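Local coordinates for 450aa long hypothetical fmu protein (Pyrococcus horikoshii, PDB 2YXL), which probably methylates cytosine C5 in RNA using S-adenosylmethionine, and binds the cofactor analogue sinefungin, at residues L266-G271 with K298-F303; M281-K286 with M307-V312; Y288-D293 with K313-D318. One frame throughout, in Å; residues are numbered along the deposited sequence.

Interaction 1 (L266-G271 with K298-F303); sequences LAAAPG and KRLKDF. With SFG (sinefungin), chain B.
Leu300 turns its CG away from the backbone N and to the carbonyl side (chi1 172°), which spreads its two methyls against the 266-271 loop: CD1 lies 3.6 Å from Gly271 CA and CD2 4.0 Å from Ala268 CB. Bends at chi2 and chi3 of Arg299 bring an edge of its guanidinium to Pro270, with NE 3.8 Å from Pro270 CB. Pro270, preceded by a cis peptide, points its carbonyl O at the side of helix 294-306, where it meets Leu300 CA in a CH...O contact (3.2 Å) and Phe303 CD1. Gly271 has phi 109°, a backbone angle that glycine adopts easily. This loop follows strand 262-265 and leads into helix 272-280, the place of the cofactor-binding loop in class I methyltransferases. It also grips the amino-acid end of sinefungin: the ligand N donates to Ala267 O (2.9 Å), and Gly271 N donates to the ligand O (3.1 Å). Gly272 and Lys273 add further backbone bonds to the ligand. With no hydrogen bond across to 298-303, the helix meets the loop by apolar, guanidinium-edge and CH...O contacts, while Ala267 O and Gly271 N are spent on the ligand.

Interaction 2 (M281-K286 with M307-V312); sequences MKNKGK and MGIKIV
Gly308 O accepts a hydrogen bond from Asn283 ND2 (3.0 Å), the donor tilted out of the carbonyl plane. Next along, Ile309 sets CA and CG2 beside the same amide's OD1, while its side chain also packs on Thr275 and Ala278 of helix 272-280. Lys310 N then donates to Asn283 OD1 (3.2 Å), arriving in the carbonyl plane on a lone pair at a C=O...N angle of 127°. Both polar ends of the Asn283 amide are thus tied to backbone groups two residues apart, which fixes its rotation. Each segment leaves a helix through a Schellman motif, at Lys282 and Gly308, and enters one of the neighbouring parallel strands 286-290 and 312-315, so the contact joins two helix-to-strand turns of the Rossmann-like methyltransferase fold. The Lys310 chain, extended beyond CG, crosses the Asn283 side chain at about a right angle, CG 3.4 Å from Asn283 ND2. Ile311 buries the most surface in the contact: CG2 meets Asn283 O (3.4 Å), CB meets Gly285 O (3.4 Å), and CD1 reaches the Met281 CE methyl (3.8 Å). Its carbonyl O receives a CH...O contact from Lys286 CA at 3.5 Å, where the two chains come alongside each other.

Interaction 3 (Y288-D293 with K313-D318); sequences YAFDVD and KPLVKD. With SFG (sinefungin), chain B.
Strands 286-290 and 312-315 are the parallel neighbours of a beta-alpha-beta crossover through helix 294-306, in the Rossmann-like fold of class I methyltransferases; the axes of their parts 288-290 and 313-315 approach to 4.7 Å at 25°. Ala289 bonds through both backbone polar atoms: its N donates to Lys313 O (3.1 Å) and its O accepts from Leu315 N (2.8 Å). A weak bond from Asp291 N to Leu315 O continues the pairing, and Phe290 CA and Val316 CA add CH...O contacts to Leu315 O and Asp291 O. On one face of the sheet Leu315 lies alongside two aromatic side chains pointing the same way, its CD1 3.9 Å from Tyr288 CD2 and 3.7 Å from Phe290 CZ; Ile326 packs on both rings.

Beyond the strand end, Asp291 holds the ribose of sinefungin with both carboxylate oxygens: OD1 accepts from O3' and OD2 from O2', each at 2.8 Å. CG lies anti to the backbone N (chi1 -156°), which brings the carboxylate to the sugar. Its OD2 also takes Asp293 N on the anti lone pair, closing an Asx turn, while OD1 accepts from Ala269 N. With an alanine here, the two ribose hydroxyls would probably lose the carboxylate that accepts from each of them, and the Asx turn and the tie to Ala269 N would likely go too. Val292 lays both methyls over one adenine face, CG1 on the N1 and C6 side and CG2 near C4 and C5. Asp318, whose OD2 forms a salt bridge with Arg320, marks the adenine's far edge: ligand N6 donates a weak but straight bond to Asp318 OD1, 3.4 Å long at 171°.

All three contacts are partly buried, interaction 1 nearest the chain centre and interaction 2 the most peripheral. Interactions 1 and 3 share the ligand and touch directly: Ala268 N probably bonds to Phe290 O, and the Ala268 and Ala289 methyls pack together. The hydrogen bonds of interaction 1 go to sinefungin's amino-acid end, those of interaction 3 to its ribose and adenine. Interaction 1 uses helix 294-306, interaction 3 its flanking strands 286-290 and 312-315, and interaction 2 the turns leading into those strands. Chemistry follows place: apolar and CH...O contacts for the helix; backbone hydrogen bonds for the strand pair, with aspartates just past the strand ends bonding to the ligand; one asparagine amide plus an isoleucine for the turns.

Interaction 1 (L266-G271 with K298-F303)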
loop_
_atom_site.group_PDB
_atom_site.type_symbol
_atom_site.label_atom_id
_atom_site.label_comp_id
_atom_site.label_asym_id
_atom_site.label_seq_id
_atom_site.Cartn_x
_atom_site.Cartn_y
_atom_site.Cartn_z
ATOM N N LEU A 266 -13.827 12.931 -1.003
ATOM C CA LEU A 266 -14.669 12.410 0.080
ATOM C C LEU A 266 -13.918 11.522 1.078
ATOM O O LEU A 266 -14.299 11.440 2.245
ATOM C CB LEU A 266 -15.884 11.687 -0.508
ATOM C CG LEU A 266 -17.217 11.731 0.244
ATOM C CD1 LEU A 266 -17.606 13.146 0.687
ATOM C CD2 LEU A 266 -18.308 11.125 -0.620
ATOM N N ALA A 267 -12.860 10.865 0.611
ATOM C CA ALA A 267 -11.921 10.149 1.477
ATOM C C ALA A 267 -10.512 10.513 1.010
ATOM O O ALA A 267 -10.005 9.958 0.033
ATOM C CB ALA A 267 -12.158 8.651 1.406
ATOM N N ALA A 268 -9.890 11.452 1.722
ATOM C CA ALA A 268 -8.771 12.231 1.180
ATOM C C ALA A 268 -7.371 11.900 1.696
ATOM O O ALA A 268 -6.416 11.906 0.920
ATOM C CB ALA A 268 -9.050 13.721 1.343
ATOM N N ALA A 269 -7.249 11.636 2.996
ATOM C CA ALA A 269 -5.943 11.435 3.632
ATOM C C ALA A 269 -5.271 10.121 3.206
ATOM O O ALA A 269 -5.960 9.125 2.978
ATOM C CB ALA A 269 -6.078 11.510 5.146
ATOM N N PRO A 270 -3.922 10.102 3.110
ATOM C CA PRO A 270 -2.941 11.146 3.435
ATOM C C PRO A 270 -2.849 12.282 2.413
ATOM O O PRO A 270 -2.120 13.247 2.642
ATOM C CB PRO A 270 -1.621 10.374 3.475
ATOM C CG PRO A 270 -1.814 9.290 2.480
ATOM C CD PRO A 270 -3.255 8.876 2.626
ATOM N N GLY A 271 -3.552 12.158 1.290
ATOM C CA GLY A 271 -3.684 13.271 0.356
ATOM C C GLY A 271 -2.951 13.178 -0.967
ATOM O O GLY A 271 -2.652 14.203 -1.580
ATOM N N LYS A 298 -3.393 14.879 9.512
ATOM C CA LYS A 298 -2.248 15.735 9.839
ATOM C C LYS A 298 -1.115 15.593 8.816
ATOM O O LYS A 298 -0.324 16.521 8.631
ATOM C CB LYS A 298 -1.757 15.502 11.281
ATOM C CG LYS A 298 -0.970 14.214 11.524
ATOM C CD LYS A 298 0.541 14.430 11.402
ATOM C CE LYS A 298 1.300 13.108 11.307
ATOM N NZ LYS A 298 1.251 12.318 12.573
ATOM N N ARG A 299 -1.042 14.435 8.159
ATOM C CA ARG A 299 -0.087 14.222 7.075
ATOM C C ARG A 299 -0.499 15.026 5.845
ATOM O O ARG A 299 0.348 15.619 5.176
ATOM C CB ARG A 299 0.041 12.736 6.724
ATOM C CG ARG A 299 0.709 11.884 7.797
ATOM C CD ARG A 299 1.526 10.748 7.187
ATOM N NE ARG A 299 0.702 9.766 6.479
ATOM C CZ ARG A 299 0.433 8.539 6.924
ATOM N NH1 ARG A 299 -0.326 7.728 6.198
ATOM N NH2 ARG A 299 0.922 8.114 8.084
ATOM N N LEU A 300 -1.803 15.046 5.566
ATOM C CA LEU A 300 -2.364 15.830 4.465
ATOM C C LEU A 300 -2.107 17.324 4.650
ATOM O O LEU A 300 -1.746 18.012 3.696
ATOM C CB LEU A 300 -3.864 15.538 4.287
ATOM C CG LEU A 300 -4.737 16.357 3.320
ATOM C CD1 LEU A 300 -4.106 16.526 1.946
ATOM C CD2 LEU A 300 -6.112 15.727 3.177
ATOM N N LYS A 301 -2.285 17.813 5.876
ATOM C CA LYS A 301 -1.996 19.210 6.197
ATOM C C LYS A 301 -0.508 19.522 6.027
ATOM O O LYS A 301 -0.147 20.606 5.565
ATOM C CB LYS A 301 -2.466 19.558 7.613
ATOM C CG LYS A 301 -3.980 19.622 7.775
ATOM C CD LYS A 301 -4.367 19.923 9.216
ATOM C CE LYS A 301 -5.873 19.844 9.416
ATOM N NZ LYS A 301 -6.263 20.093 10.833
ATOM N N ASP A 302 0.345 18.563 6.392
ATOM C CA ASP A 302 1.791 18.689 6.204
ATOM C C ASP A 302 2.175 18.752 4.726
ATOM O O ASP A 302 3.026 19.553 4.342
ATOM C CB ASP A 302 2.538 17.542 6.893
ATOM C CG ASP A 302 2.676 17.746 8.391
ATOM O OD1 ASP A 302 2.923 16.746 9.102
ATOM O OD2 ASP A 302 2.545 18.898 8.863
ATOM N N PHE A 303 1.541 17.911 3.908
ATOM C CA PHE A 303 1.768 17.907 2.461
ATOM C C PHE A 303 1.274 19.196 1.802
ATOM O O PHE A 303 2.012 19.832 1.049
ATOM C CB PHE A 303 1.107 16.689 1.795
ATOM C CG PHE A 303 1.897 15.410 1.918
ATOM C CD1 PHE A 303 1.360 14.309 2.576
ATOM C CD2 PHE A 303 3.169 15.301 1.362
ATOM C CE1 PHE A 303 2.079 13.120 2.689
ATOM C CE2 PHE A 303 3.894 14.116 1.470
ATOM C CZ PHE A 303 3.347 13.024 2.137
HETATM N N SFG B . -7.557 9.181 -1.411
HETATM C CA SFG B . -6.440 8.994 -0.467
HETATM C C SFG B . -5.103 9.343 -1.153
HETATM O O SFG B . -4.150 9.672 -0.416
HETATM O OXT SFG B . -5.062 9.288 -2.401
HETATM C CB SFG B . -6.437 7.552 0.078
HETATM C CG SFG B . -7.696 7.274 0.920
HETATM C CD SFG B . -7.694 5.875 1.557
HETATM N NE SFG B . -7.715 4.868 0.486
HETATM C "C5'" SFG B . -8.936 5.630 2.443
HETATM C "C4'" SFG B . -9.191 6.723 3.511
HETATM O "O4'" SFG B . -10.619 6.722 3.750
HETATM C "C3'" SFG B . -8.546 6.434 4.879
HETATM O "O3'" SFG B . -7.665 7.516 5.211
HETATM C "C2'" SFG B . -9.730 6.378 5.857
HETATM O "O2'" SFG B . -9.415 7.030 7.094
HETATM C "C1'" SFG B . -10.784 7.182 5.105
HETATM N N9 SFG B . -12.192 6.913 5.520
HETATM C C8 SFG B . -12.744 5.718 5.742
HETATM N N7 SFG B . -14.025 5.870 6.082
HETATM C C5 SFG B . -14.292 7.173 6.078
HETATM C C6 SFG B . -15.434 7.925 6.347
HETATM N N6 SFG B . -16.574 7.332 6.696
HETATM N N1 SFG B . -15.369 9.265 6.247
HETATM C C2 SFG B . -14.239 9.868 5.900
HETATM N N3 SFG B . -13.135 9.178 5.639
HETATM C C4 SFG B . -13.130 7.836 5.718
#

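Interaction 2 (M281-K286 with M307-V312)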
loop_
_atom_site.group_PDB
_atom_site.type_symbol
_atom_site.label_atom_id
_atom_site.label_comp_id
_atom_site.label_asym_id
_atom_site.label_seq_id
_atom_site.Cartn_x
_atom_site.Cartn_y
_atom_site.Cartn_z
ATOM N N MET A 281 -6.097 21.914 -10.975
ATOM C CA MET A 281 -6.883 23.138 -10.832
ATOM C C MET A 281 -5.963 24.353 -10.769
ATOM O O MET A 281 -6.427 25.485 -10.609
ATOM C CB MET A 281 -7.757 23.065 -9.577
ATOM C CG MET A 281 -8.844 22.003 -9.640
ATOM S SD MET A 281 -9.380 21.421 -8.019
ATOM C CE MET A 281 -10.386 22.799 -7.460
ATOM N N LYS A 282 -4.659 24.097 -10.892
ATOM C CA LYS A 282 -3.611 25.128 -10.881
ATOM C C LYS A 282 -3.727 26.085 -9.689
ATOM O O LYS A 282 -3.636 27.307 -9.840
ATOM C CB LYS A 282 -3.559 25.886 -12.220
ATOM C CG LYS A 282 -3.352 24.984 -13.439
ATOM C CD LYS A 282 -2.954 25.775 -14.679
ATOM C CE LYS A 282 -1.440 25.837 -14.830
ATOM N NZ LYS A 282 -1.039 26.621 -16.032
ATOM N N ASN A 283 -3.934 25.500 -8.508
ATOM C CA ASN A 283 -4.028 26.232 -7.240
ATOM C C ASN A 283 -5.133 27.301 -7.211
ATOM O O ASN A 283 -4.990 28.344 -6.565
ATOM C CB ASN A 283 -2.661 26.828 -6.862
ATOM C CG ASN A 283 -2.315 26.631 -5.394
ATOM O OD1 ASN A 283 -3.002 25.912 -4.665
ATOM N ND2 ASN A 283 -1.231 27.263 -4.959
ATOM N N LYS A 284 -6.229 27.030 -7.920
ATOM C CA LYS A 284 -7.391 27.924 -7.960
ATOM C C LYS A 284 -8.691 27.137 -7.818
ATOM O O LYS A 284 -8.840 26.052 -8.390
ATOM C CB LYS A 284 -7.406 28.755 -9.246
ATOM C CG LYS A 284 -6.403 29.900 -9.257
ATOM C CD LYS A 284 -6.661 30.864 -10.401
ATOM C CE LYS A 284 -5.607 31.959 -10.438
ATOM N NZ LYS A 284 -5.962 33.042 -11.398
ATOM N N GLY A 285 -9.625 27.692 -7.048
ATOM C CA GLY A 285 -10.879 27.013 -6.727
ATOM C C GLY A 285 -10.949 26.605 -5.267
ATOM O O GLY A 285 -10.402 27.287 -4.400
ATOM N N LYS A 286 -11.622 25.488 -4.998
ATOM C CA LYS A 286 -11.789 24.995 -3.631
ATOM C C LYS A 286 -11.891 23.469 -3.575
ATOM O O LYS A 286 -12.593 22.854 -4.381
ATOM C CB LYS A 286 -13.025 25.636 -2.986
ATOM C CG LYS A 286 -13.015 25.638 -1.458
ATOM C CD LYS A 286 -14.050 26.602 -0.883
ATOM C CE LYS A 286 -13.594 28.054 -0.992
ATOM N NZ LYS A 286 -14.628 29.008 -0.514
ATOM N N MET A 307 3.793 21.589 -0.154
ATOM C CA MET A 307 3.666 21.542 -1.611
ATOM C C MET A 307 3.069 22.827 -2.196
ATOM O O MET A 307 2.836 22.920 -3.406
ATOM C CB MET A 307 2.847 20.319 -2.038
ATOM C CG MET A 307 3.533 18.989 -1.747
ATOM S SD MET A 307 2.479 17.556 -2.037
ATOM C CE MET A 307 2.459 17.494 -3.828
ATOM N N GLY A 308 2.828 23.815 -1.334
ATOM C CA GLY A 308 2.345 25.128 -1.760
ATOM C C GLY A 308 0.879 25.191 -2.148
ATOM O O GLY A 308 0.447 26.149 -2.797
ATOM N N ILE A 309 0.114 24.174 -1.759
ATOM C CA ILE A 309 -1.333 24.154 -1.978
ATOM C C ILE A 309 -2.002 25.130 -1.006
ATOM O O ILE A 309 -1.614 25.218 0.161
ATOM C CB ILE A 309 -1.936 22.734 -1.776
ATOM C CG1 ILE A 309 -1.054 21.635 -2.408
ATOM C CG2 ILE A 309 -3.389 22.682 -2.258
ATOM C CD1 ILE A 309 -0.929 21.675 -3.929
ATOM N N LYS A 310 -3.004 25.858 -1.495
ATOM C CA LYS A 310 -3.677 26.880 -0.691
ATOM C C LYS A 310 -5.207 26.904 -0.832
ATOM O O LYS A 310 -5.876 27.759 -0.246
ATOM C CB LYS A 310 -3.080 28.267 -0.981
ATOM C CG LYS A 310 -3.072 28.673 -2.448
ATOM C CD LYS A 310 -2.382 30.015 -2.638
ATOM C CE LYS A 310 -2.406 30.452 -4.094
ATOM N NZ LYS A 310 -1.802 31.801 -4.269
ATOM N N ILE A 311 -5.752 25.956 -1.590
ATOM C CA ILE A 311 -7.190 25.923 -1.874
ATOM C C ILE A 311 -7.923 24.757 -1.203
ATOM O O ILE A 311 -9.096 24.503 -1.492
ATOM C CB ILE A 311 -7.473 25.891 -3.399
ATOM C CG1 ILE A 311 -6.878 24.629 -4.036
ATOM C CG2 ILE A 311 -6.958 27.167 -4.067
ATOM C CD1 ILE A 311 -7.581 24.188 -5.301
ATOM N N VAL A 312 -7.230 24.056 -0.308
ATOM C CA VAL A 312 -7.799 22.881 0.349
ATOM C C VAL A 312 -8.298 23.208 1.755
ATOM O O VAL A 312 -7.545 23.704 2.597
ATOM C CB VAL A 312 -6.794 21.694 0.381
ATOM C CG1 VAL A 312 -7.306 20.560 1.273
ATOM C CG2 VAL A 312 -6.535 21.179 -1.028
#

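Interaction 3 (Y288-D293 with K313-D318)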
loop_
_atom_site.group_PDB
_atom_site.type_symbol
_atom_site.label_atom_id
_atom_site.label_comp_id
_atom_site.label_asym_id
_atom_site.label_seq_id
_atom_site.Cartn_x
_atom_site.Cartn_y
_atom_site.Cartn_z
ATOM N N TYR A 288 -12.783 20.468 -0.751
ATOM C CA TYR A 288 -13.188 19.977 0.561
ATOM C C TYR A 288 -12.654 18.560 0.746
ATOM O O TYR A 288 -13.002 17.653 -0.016
ATOM C CB TYR A 288 -14.713 20.010 0.717
ATOM C CG TYR A 288 -15.313 21.403 0.772
ATOM C CD1 TYR A 288 -15.964 21.946 -0.335
ATOM C CD2 TYR A 288 -15.235 22.174 1.934
ATOM C CE1 TYR A 288 -16.520 23.224 -0.291
ATOM C CE2 TYR A 288 -15.788 23.454 1.989
ATOM C CZ TYR A 288 -16.428 23.970 0.873
ATOM O OH TYR A 288 -16.974 25.232 0.919
ATOM N N ALA A 289 -11.806 18.381 1.757
ATOM C CA ALA A 289 -11.142 17.103 2.005
ATOM C C ALA A 289 -11.597 16.450 3.311
ATOM O O ALA A 289 -11.262 16.916 4.402
ATOM C CB ALA A 289 -9.628 17.285 1.988
ATOM N N PHE A 290 -12.355 15.364 3.182
ATOM C CA PHE A 290 -12.912 14.646 4.328
ATOM C C PHE A 290 -12.097 13.409 4.685
ATOM O O PHE A 290 -11.677 12.660 3.799
ATOM C CB PHE A 290 -14.357 14.225 4.043
ATOM C CG PHE A 290 -15.320 15.373 3.933
ATOM C CD1 PHE A 290 -15.540 16.003 2.710
ATOM C CD2 PHE A 290 -16.022 15.817 5.050
ATOM C CE1 PHE A 290 -16.435 17.064 2.603
ATOM C CE2 PHE A 290 -16.920 16.878 4.953
ATOM C CZ PHE A 290 -17.127 17.502 3.726
ATOM N N ASP A 291 -11.882 13.203 5.984
ATOM C CA ASP A 291 -11.288 11.968 6.506
ATOM C C ASP A 291 -11.537 11.813 8.007
ATOM O O ASP A 291 -11.341 12.757 8.777
ATOM C CB ASP A 291 -9.787 11.897 6.206
ATOM C CG ASP A 291 -9.268 10.472 6.179
ATOM O OD1 ASP A 291 -8.966 9.980 5.073
ATOM O OD2 ASP A 291 -9.170 9.841 7.256
ATOM N N VAL A 292 -11.957 10.617 8.415
ATOM C CA VAL A 292 -12.256 10.332 9.825
ATOM C C VAL A 292 -11.003 10.211 10.693
ATOM O O VAL A 292 -11.059 10.425 11.906
ATOM C CB VAL A 292 -13.134 9.060 10.006
ATOM C CG1 VAL A 292 -14.570 9.334 9.591
ATOM C CG2 VAL A 292 -12.556 7.863 9.246
ATOM N N ASP A 293 -9.881 9.871 10.063
ATOM C CA ASP A 293 -8.625 9.662 10.775
ATOM C C ASP A 293 -7.867 10.975 10.946
ATOM O O ASP A 293 -7.407 11.571 9.969
ATOM C CB ASP A 293 -7.769 8.620 10.047
ATOM C CG ASP A 293 -6.705 8.012 10.940
ATOM O OD1 ASP A 293 -5.681 8.682 11.194
ATOM O OD2 ASP A 293 -6.888 6.856 11.380
ATOM N N LYS A 313 -9.579 22.934 1.988
ATOM C CA LYS A 313 -10.175 23.064 3.310
ATOM C C LYS A 313 -10.387 21.672 3.903
ATOM O O LYS A 313 -11.291 20.947 3.479
ATOM C CB LYS A 313 -11.491 23.849 3.251
ATOM C CG LYS A 313 -11.319 25.318 2.887
ATOM C CD LYS A 313 -12.630 26.084 2.990
ATOM C CE LYS A 313 -12.440 27.548 2.615
ATOM N NZ LYS A 313 -13.691 28.337 2.788
ATOM N N PRO A 314 -9.537 21.288 4.873
ATOM C CA PRO A 314 -9.619 19.963 5.486
ATOM C C PRO A 314 -10.727 19.863 6.539
ATOM O O PRO A 314 -10.927 20.792 7.329
ATOM C CB PRO A 314 -8.238 19.784 6.122
ATOM C CG PRO A 314 -7.758 21.167 6.402
ATOM C CD PRO A 314 -8.440 22.099 5.440
ATOM N N LEU A 315 -11.440 18.739 6.535
ATOM C CA LEU A 315 -12.552 18.515 7.452
ATOM C C LEU A 315 -12.524 17.107 8.045
ATOM O O LEU A 315 -12.849 16.127 7.369
ATOM C CB LEU A 315 -13.891 18.784 6.752
ATOM C CG LEU A 315 -14.280 20.241 6.476
ATOM C CD1 LEU A 315 -15.298 20.318 5.352
ATOM C CD2 LEU A 315 -14.805 20.928 7.734
ATOM N N VAL A 316 -12.134 17.022 9.315
ATOM C CA VAL A 316 -12.050 15.749 10.030
ATOM C C VAL A 316 -13.444 15.316 10.495
ATOM O O VAL A 316 -13.781 15.411 11.679
ATOM C CB VAL A 316 -11.068 15.822 11.233
ATOM C CG1 VAL A 316 -10.737 14.424 11.746
ATOM C CG2 VAL A 316 -9.791 16.563 10.849
ATOM N N LYS A 317 -14.253 14.855 9.545
ATOM C CA LYS A 317 -15.621 14.423 9.818
ATOM C C LYS A 317 -15.981 13.177 9.015
ATOM O O LYS A 317 -15.293 12.824 8.055
ATOM C CB LYS A 317 -16.622 15.547 9.511
ATOM C CG LYS A 317 -16.850 16.540 10.652
ATOM C CD LYS A 317 -15.972 17.782 10.519
ATOM C CE LYS A 317 -16.018 18.643 11.778
ATOM N NZ LYS A 317 -17.347 19.282 11.996
ATOM N N ASP A 318 -17.063 12.515 9.423
ATOM C CA ASP A 318 -17.621 11.389 8.683
ATOM C C ASP A 318 -18.128 11.880 7.331
ATOM O O ASP A 318 -18.825 12.893 7.252
ATOM C CB ASP A 318 -18.757 10.742 9.483
ATOM C CG ASP A 318 -19.164 9.380 8.942
ATOM O OD1 ASP A 318 -19.197 9.197 7.709
ATOM O OD2 ASP A 318 -19.466 8.487 9.761
HETATM N N SFG B . -7.557 9.181 -1.411
HETATM C CA SFG B . -6.440 8.994 -0.467
HETATM C C SFG B . -5.103 9.343 -1.153
HETATM O O SFG B . -4.150 9.672 -0.416
HETATM O OXT SFG B . -5.062 9.288 -2.401
HETATM C CB SFG B . -6.437 7.552 0.078
HETATM C CG SFG B . -7.696 7.274 0.920
HETATM C CD SFG B . -7.694 5.875 1.557
HETATM N NE SFG B . -7.715 4.868 0.486
HETATM C "C5'" SFG B . -8.936 5.630 2.443
HETATM C "C4'" SFG B . -9.191 6.723 3.511
HETATM O "O4'" SFG B . -10.619 6.722 3.750
HETATM C "C3'" SFG B . -8.546 6.434 4.879
HETATM O "O3'" SFG B . -7.665 7.516 5.211
HETATM C "C2'" SFG B . -9.730 6.378 5.857
HETATM O "O2'" SFG B . -9.415 7.030 7.094
HETATM C "C1'" SFG B . -10.784 7.182 5.105
HETATM N N9 SFG B . -12.192 6.913 5.520
HETATM C C8 SFG B . -12.744 5.718 5.742
HETATM N N7 SFG B . -14.025 5.870 6.082
HETATM C C5 SFG B . -14.292 7.173 6.078
HETATM C C6 SFG B . -15.434 7.925 6.347
HETATM N N6 SFG B . -16.574 7.332 6.696
HETATM N N1 SFG B . -15.369 9.265 6.247
HETATM C C2 SFG B . -14.239 9.868 5.900
HETATM N N3 SFG B . -13.135 9.178 5.639
HETATM C C4 SFG B . -13.130 7.836 5.718
#